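Local structure of BAG family molecular chaperone regulator 3 (Arabidopsis thaliana, 4HWF) at residues L53-A58 against K63-M68; D15-Q20 against E44-Q49. The protein probably acts as a co-chaperone that binds the ATPase domain of HSP70/HSC70 chaperones and regulates programmed cell death and stress responses. All blocks are in the same frame, centred on the assembly; numbering follows the deposited sequence.

Contact 1: L53-A58 against K63-M68; sequences LDAIIA and KLMRKM
Met65 lies across the last turn of helix 36-57, its thioether running past Ala58 and on to Ala55. Its CG packs against Ala58 CB at 3.5 Å. With chi1 at -60° the chain leaves beside its own backbone N, and a bend at the last torsion lays the methyl over the backbone of Ala55, where CE stands 3.7 Å from Ala55 N. The same methyl is 3.9 Å from Ala55 CB. At Ala58 the backbones come close, its CA 6.0 Å from Leu64 CA, and Leu64 CB meets Ala58 CB at 3.8 Å. The case illustrates how a helical hairpin is closed next to its turn. Helix 36-57 ends here, a short connection follows, and helix 62-86 starts back, so that these two helices of the three-helix BAG domain meet; their segments here have axes 9.2 Å apart at closest approach and N-to-C directions 125° apart. Asp61, in that connection, accepts a hydrogen bond from Leu64 N. One turn further along the returning helix, Met68 fills the other flank of the contact. Its SD touches Ile57 CG2 at 3.8 Å, and its end passes the carboxylate of Asp54, the two side chains running in opposite directions. The modelled separation of Met68 CE and Asp54 OD1 is only 3.1 Å, and the final torsion of Met68, 25°, falls away from a staggered value, so the exact placement of this methyl is doubtful. No hydrogen bond joins the two segments directly, yet the buried carboxylate is not without a polar partner: Asp54 OD2 forms a salt bridge with Arg72, further along helix 62-86, which links the same two helices by charge beside the methionine packing.

Contact 2: D15-Q20 against E44-Q49; sequences DRLAGQ and EMLMNQ
Met45 meets Leu17 with the base of its side chain, CB lying 4.0 Å from Leu17 CD2, and the two side chains cross at about a right angle. Bends at its second and third torsions, chi3 standing at 92°, then carry the thioether away from 15-20. The backbone of the same residue also takes part, since Met45 O lies 3.8 Å from Leu17 CD1. Leu46 comes next and approaches from another side: its CD2 packs on Leu17 CB at 3.8 Å. A single leucine is thus received by consecutive residues of its neighbour, a compact example of packing between adjacent antiparallel helices in a three-helix bundle. Helices 3-29 and 36-57 of the BAG domain are neighbours here, and the segments 15-20 and 44-49 run at 159° with axes 10.4 Å apart; the buried Leu17 also touches Leu42, a turn earlier on helix 36-57. Gln49 contributes through the aliphatic part of its chain, CG resting 4.0 Å from Leu17 CD1. The Gln49 side chain also touches Ile10, Glu13 and Val14, earlier on helix 3-29.

Helix 36-57 is common to both contacts, and their segments on it, 44-49 and 53-58, follow closely along the chain. Contact 2 pairs this central helix with the preceding one, contact 1 with the following one, so each takes one of the two interfaces that it makes with its neighbours in sequence. Their centres are 18 Å apart: contact 2 lies about 7 Å from the centre of the chain, contact 1 about 15 Å, toward one end of the bundle. Contact 1 buries 325 Å² against 169 Å² in contact 2. In the related BAG1 the second and third helices bind the HSP70 ATPase domain; the equivalent pair here, joined by contact 1, probably does the same.

Contact 1: L53-A58 against K63-M68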
# COMPACT_ATOMS: atom_id res chain seq x y z
N LEU A 53 -3.81 10.35 0.18
CA LEU A 53 -4.63 10.22 1.38
C LEU A 53 -3.98 10.99 2.54
O LEU A 53 -4.63 11.78 3.23
CB LEU A 53 -4.79 8.75 1.76
CG LEU A 53 -5.66 8.45 2.99
CD1 LEU A 53 -7.07 9.03 2.82
CD2 LEU A 53 -5.70 6.96 3.30
N ASP A 54 -2.68 10.75 2.72
CA ASP A 54 -1.91 11.42 3.75
C ASP A 54 -1.92 12.94 3.60
O ASP A 54 -2.02 13.66 4.60
CB ASP A 54 -0.47 10.90 3.80
CG ASP A 54 -0.37 9.53 4.45
OD1 ASP A 54 -1.39 9.09 5.06
OD2 ASP A 54 0.71 8.89 4.37
N ALA A 55 -1.82 13.41 2.37
CA ALA A 55 -1.85 14.85 2.11
C ALA A 55 -3.20 15.46 2.56
O ALA A 55 -3.26 16.59 3.07
CB ALA A 55 -1.61 15.13 0.61
N ILE A 56 -4.27 14.69 2.39
CA ILE A 56 -5.59 15.12 2.86
C ILE A 56 -5.66 15.10 4.39
O ILE A 56 -6.06 16.08 5.03
CB ILE A 56 -6.72 14.25 2.24
CG1 ILE A 56 -6.89 14.57 0.75
CG2 ILE A 56 -8.03 14.44 2.99
CD1 ILE A 56 -7.56 13.45 -0.04
N ILE A 57 -5.27 14.00 4.98
CA ILE A 57 -5.29 13.86 6.43
C ILE A 57 -4.47 14.95 7.12
O ILE A 57 -4.93 15.59 8.08
CB ILE A 57 -4.79 12.47 6.85
CG1 ILE A 57 -5.78 11.38 6.41
CG2 ILE A 57 -4.53 12.41 8.36
CD1 ILE A 57 -5.18 9.98 6.49
N ALA A 58 -3.26 15.19 6.62
CA ALA A 58 -2.35 16.16 7.23
C ALA A 58 -2.58 17.60 6.76
O ALA A 58 -1.89 18.52 7.19
CB ALA A 58 -0.90 15.74 7.01
N LYS A 63 5.67 17.35 7.62
CA LYS A 63 6.17 16.74 8.84
C LYS A 63 5.18 15.72 9.41
O LYS A 63 5.60 14.64 9.78
CB LYS A 63 6.53 17.80 9.89
CG LYS A 63 7.82 18.55 9.58
CD LYS A 63 8.10 19.62 10.64
CE LYS A 63 9.33 20.45 10.30
NZ LYS A 63 9.54 21.56 11.28
N LEU A 64 3.90 16.07 9.47
CA LEU A 64 2.87 15.12 9.91
C LEU A 64 2.83 13.91 8.98
O LEU A 64 2.72 12.77 9.44
CB LEU A 64 1.48 15.76 10.00
CG LEU A 64 1.29 16.90 11.00
CD1 LEU A 64 -0.14 17.43 10.94
CD2 LEU A 64 1.65 16.44 12.41
N MET A 65 2.93 14.15 7.67
CA MET A 65 2.89 13.08 6.67
C MET A 65 4.01 12.05 6.87
O MET A 65 3.77 10.85 6.92
CB MET A 65 2.88 13.63 5.23
CG MET A 65 1.69 14.53 4.92
SD MET A 65 1.78 15.42 3.30
CE MET A 65 1.80 14.01 2.19
N ARG A 66 5.24 12.53 7.00
CA ARG A 66 6.35 11.63 7.23
C ARG A 66 6.15 10.86 8.54
O ARG A 66 6.44 9.66 8.61
CB ARG A 66 7.67 12.38 7.28
CG ARG A 66 8.84 11.46 7.60
CD ARG A 66 10.16 12.05 7.16
NE ARG A 66 11.22 11.05 7.19
CZ ARG A 66 12.44 11.23 6.69
NH1 ARG A 66 12.76 12.39 6.10
NH2 ARG A 66 13.34 10.26 6.76
N LYS A 67 5.66 11.55 9.55
CA LYS A 67 5.42 10.94 10.86
C LYS A 67 4.36 9.83 10.81
O LYS A 67 4.56 8.76 11.37
CB LYS A 67 5.01 12.03 11.85
CG LYS A 67 4.78 11.56 13.28
CD LYS A 67 4.35 12.74 14.16
CE LYS A 67 4.19 12.33 15.62
NZ LYS A 67 3.77 13.49 16.47
N MET A 68 3.23 10.09 10.15
CA MET A 68 2.18 9.09 9.97
C MET A 68 2.73 7.85 9.26
O MET A 68 2.43 6.72 9.64
CB MET A 68 0.99 9.68 9.19
CG MET A 68 0.14 10.69 9.98
SD MET A 68 -0.83 11.86 8.93
CE MET A 68 -0.93 10.86 7.55

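Contact 2: D15-Q20 against E44-Q49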
# COMPACT_ATOMS: atom_id res chain seq x y z
N ASP A 15 -9.69 -0.01 -3.70
CA ASP A 15 -10.46 -1.24 -3.90
C ASP A 15 -10.12 -1.86 -5.25
O ASP A 15 -9.89 -3.07 -5.35
CB ASP A 15 -11.97 -0.97 -3.83
CG ASP A 15 -12.48 -0.82 -2.41
OD1 ASP A 15 -13.51 -0.13 -2.22
OD2 ASP A 15 -11.86 -1.40 -1.49
N ARG A 16 -10.09 -1.03 -6.29
CA ARG A 16 -9.72 -1.47 -7.63
C ARG A 16 -8.33 -2.08 -7.69
O ARG A 16 -8.13 -3.13 -8.30
CB ARG A 16 -9.75 -0.31 -8.61
CG ARG A 16 -11.11 0.04 -9.14
CD ARG A 16 -10.95 1.01 -10.30
NE ARG A 16 -10.15 0.41 -11.38
CZ ARG A 16 -9.11 1.00 -11.96
NH1 ARG A 16 -8.72 2.21 -11.56
NH2 ARG A 16 -8.45 0.39 -12.94
N LEU A 17 -7.36 -1.40 -7.09
CA LEU A 17 -5.99 -1.89 -7.11
C LEU A 17 -5.85 -3.19 -6.32
O LEU A 17 -5.10 -4.08 -6.71
CB LEU A 17 -5.02 -0.83 -6.55
CG LEU A 17 -4.96 0.45 -7.39
CD1 LEU A 17 -4.17 1.52 -6.63
CD2 LEU A 17 -4.34 0.15 -8.76
N ALA A 18 -6.56 -3.29 -5.20
CA ALA A 18 -6.56 -4.52 -4.40
C ALA A 18 -7.12 -5.67 -5.23
O ALA A 18 -6.63 -6.79 -5.14
CB ALA A 18 -7.39 -4.33 -3.13
N GLY A 19 -8.14 -5.40 -6.02
CA GLY A 19 -8.66 -6.40 -6.95
C GLY A 19 -7.58 -6.87 -7.92
O GLY A 19 -7.50 -8.06 -8.22
N GLN A 20 -6.75 -5.96 -8.41
CA GLN A 20 -5.65 -6.36 -9.29
C GLN A 20 -4.59 -7.20 -8.56
O GLN A 20 -4.04 -8.14 -9.13
CB GLN A 20 -5.01 -5.13 -9.95
CG GLN A 20 -5.98 -4.39 -10.87
CD GLN A 20 -5.49 -3.00 -11.25
OE1 GLN A 20 -4.29 -2.74 -11.30
NE2 GLN A 20 -6.42 -2.11 -11.55
N GLU A 44 3.73 1.13 -7.05
CA GLU A 44 3.75 2.58 -7.26
C GLU A 44 2.35 3.18 -7.29
O GLU A 44 2.13 4.26 -6.74
CB GLU A 44 4.50 2.96 -8.54
CG GLU A 44 4.58 4.48 -8.69
CD GLU A 44 5.39 4.94 -9.90
OE1 GLU A 44 5.81 6.12 -9.91
OE2 GLU A 44 5.60 4.13 -10.83
N MET A 45 1.41 2.49 -7.93
CA MET A 45 0.02 2.95 -7.99
C MET A 45 -0.59 3.04 -6.57
O MET A 45 -1.30 4.00 -6.24
CB MET A 45 -0.84 2.04 -8.89
CG MET A 45 -0.50 2.07 -10.41
SD MET A 45 -0.57 3.73 -11.18
CE MET A 45 1.13 4.30 -11.00
N LEU A 46 -0.33 2.03 -5.75
CA LEU A 46 -0.81 2.02 -4.38
C LEU A 46 -0.16 3.14 -3.55
O LEU A 46 -0.83 3.82 -2.78
CB LEU A 46 -0.52 0.66 -3.73
CG LEU A 46 -1.44 -0.49 -4.18
CD1 LEU A 46 -0.79 -1.82 -3.88
CD2 LEU A 46 -2.80 -0.38 -3.52
N MET A 47 1.14 3.32 -3.73
CA MET A 47 1.89 4.36 -3.00
C MET A 47 1.36 5.75 -3.34
O MET A 47 1.25 6.62 -2.45
CB MET A 47 3.39 4.23 -3.28
CG MET A 47 4.02 3.01 -2.60
SD MET A 47 4.19 3.23 -0.79
CE MET A 47 5.44 4.54 -0.78
N ASN A 48 1.01 5.97 -4.60
CA ASN A 48 0.42 7.23 -5.02
C ASN A 48 -0.89 7.53 -4.31
O ASN A 48 -1.17 8.67 -3.96
CB ASN A 48 0.24 7.30 -6.54
CG ASN A 48 1.57 7.46 -7.30
OD1 ASN A 48 1.63 7.25 -8.50
ND2 ASN A 48 2.63 7.79 -6.58
N GLN A 49 -1.72 6.51 -4.12
CA GLN A 49 -2.99 6.69 -3.41
C GLN A 49 -2.73 6.98 -1.94
O GLN A 49 -3.41 7.80 -1.34
CB GLN A 49 -3.86 5.43 -3.55
CG GLN A 49 -4.33 5.17 -4.98
CD GLN A 49 -5.03 6.37 -5.57
OE1 GLN A 49 -5.91 6.93 -4.95
NE2 GLN A 49 -4.62 6.78 -6.77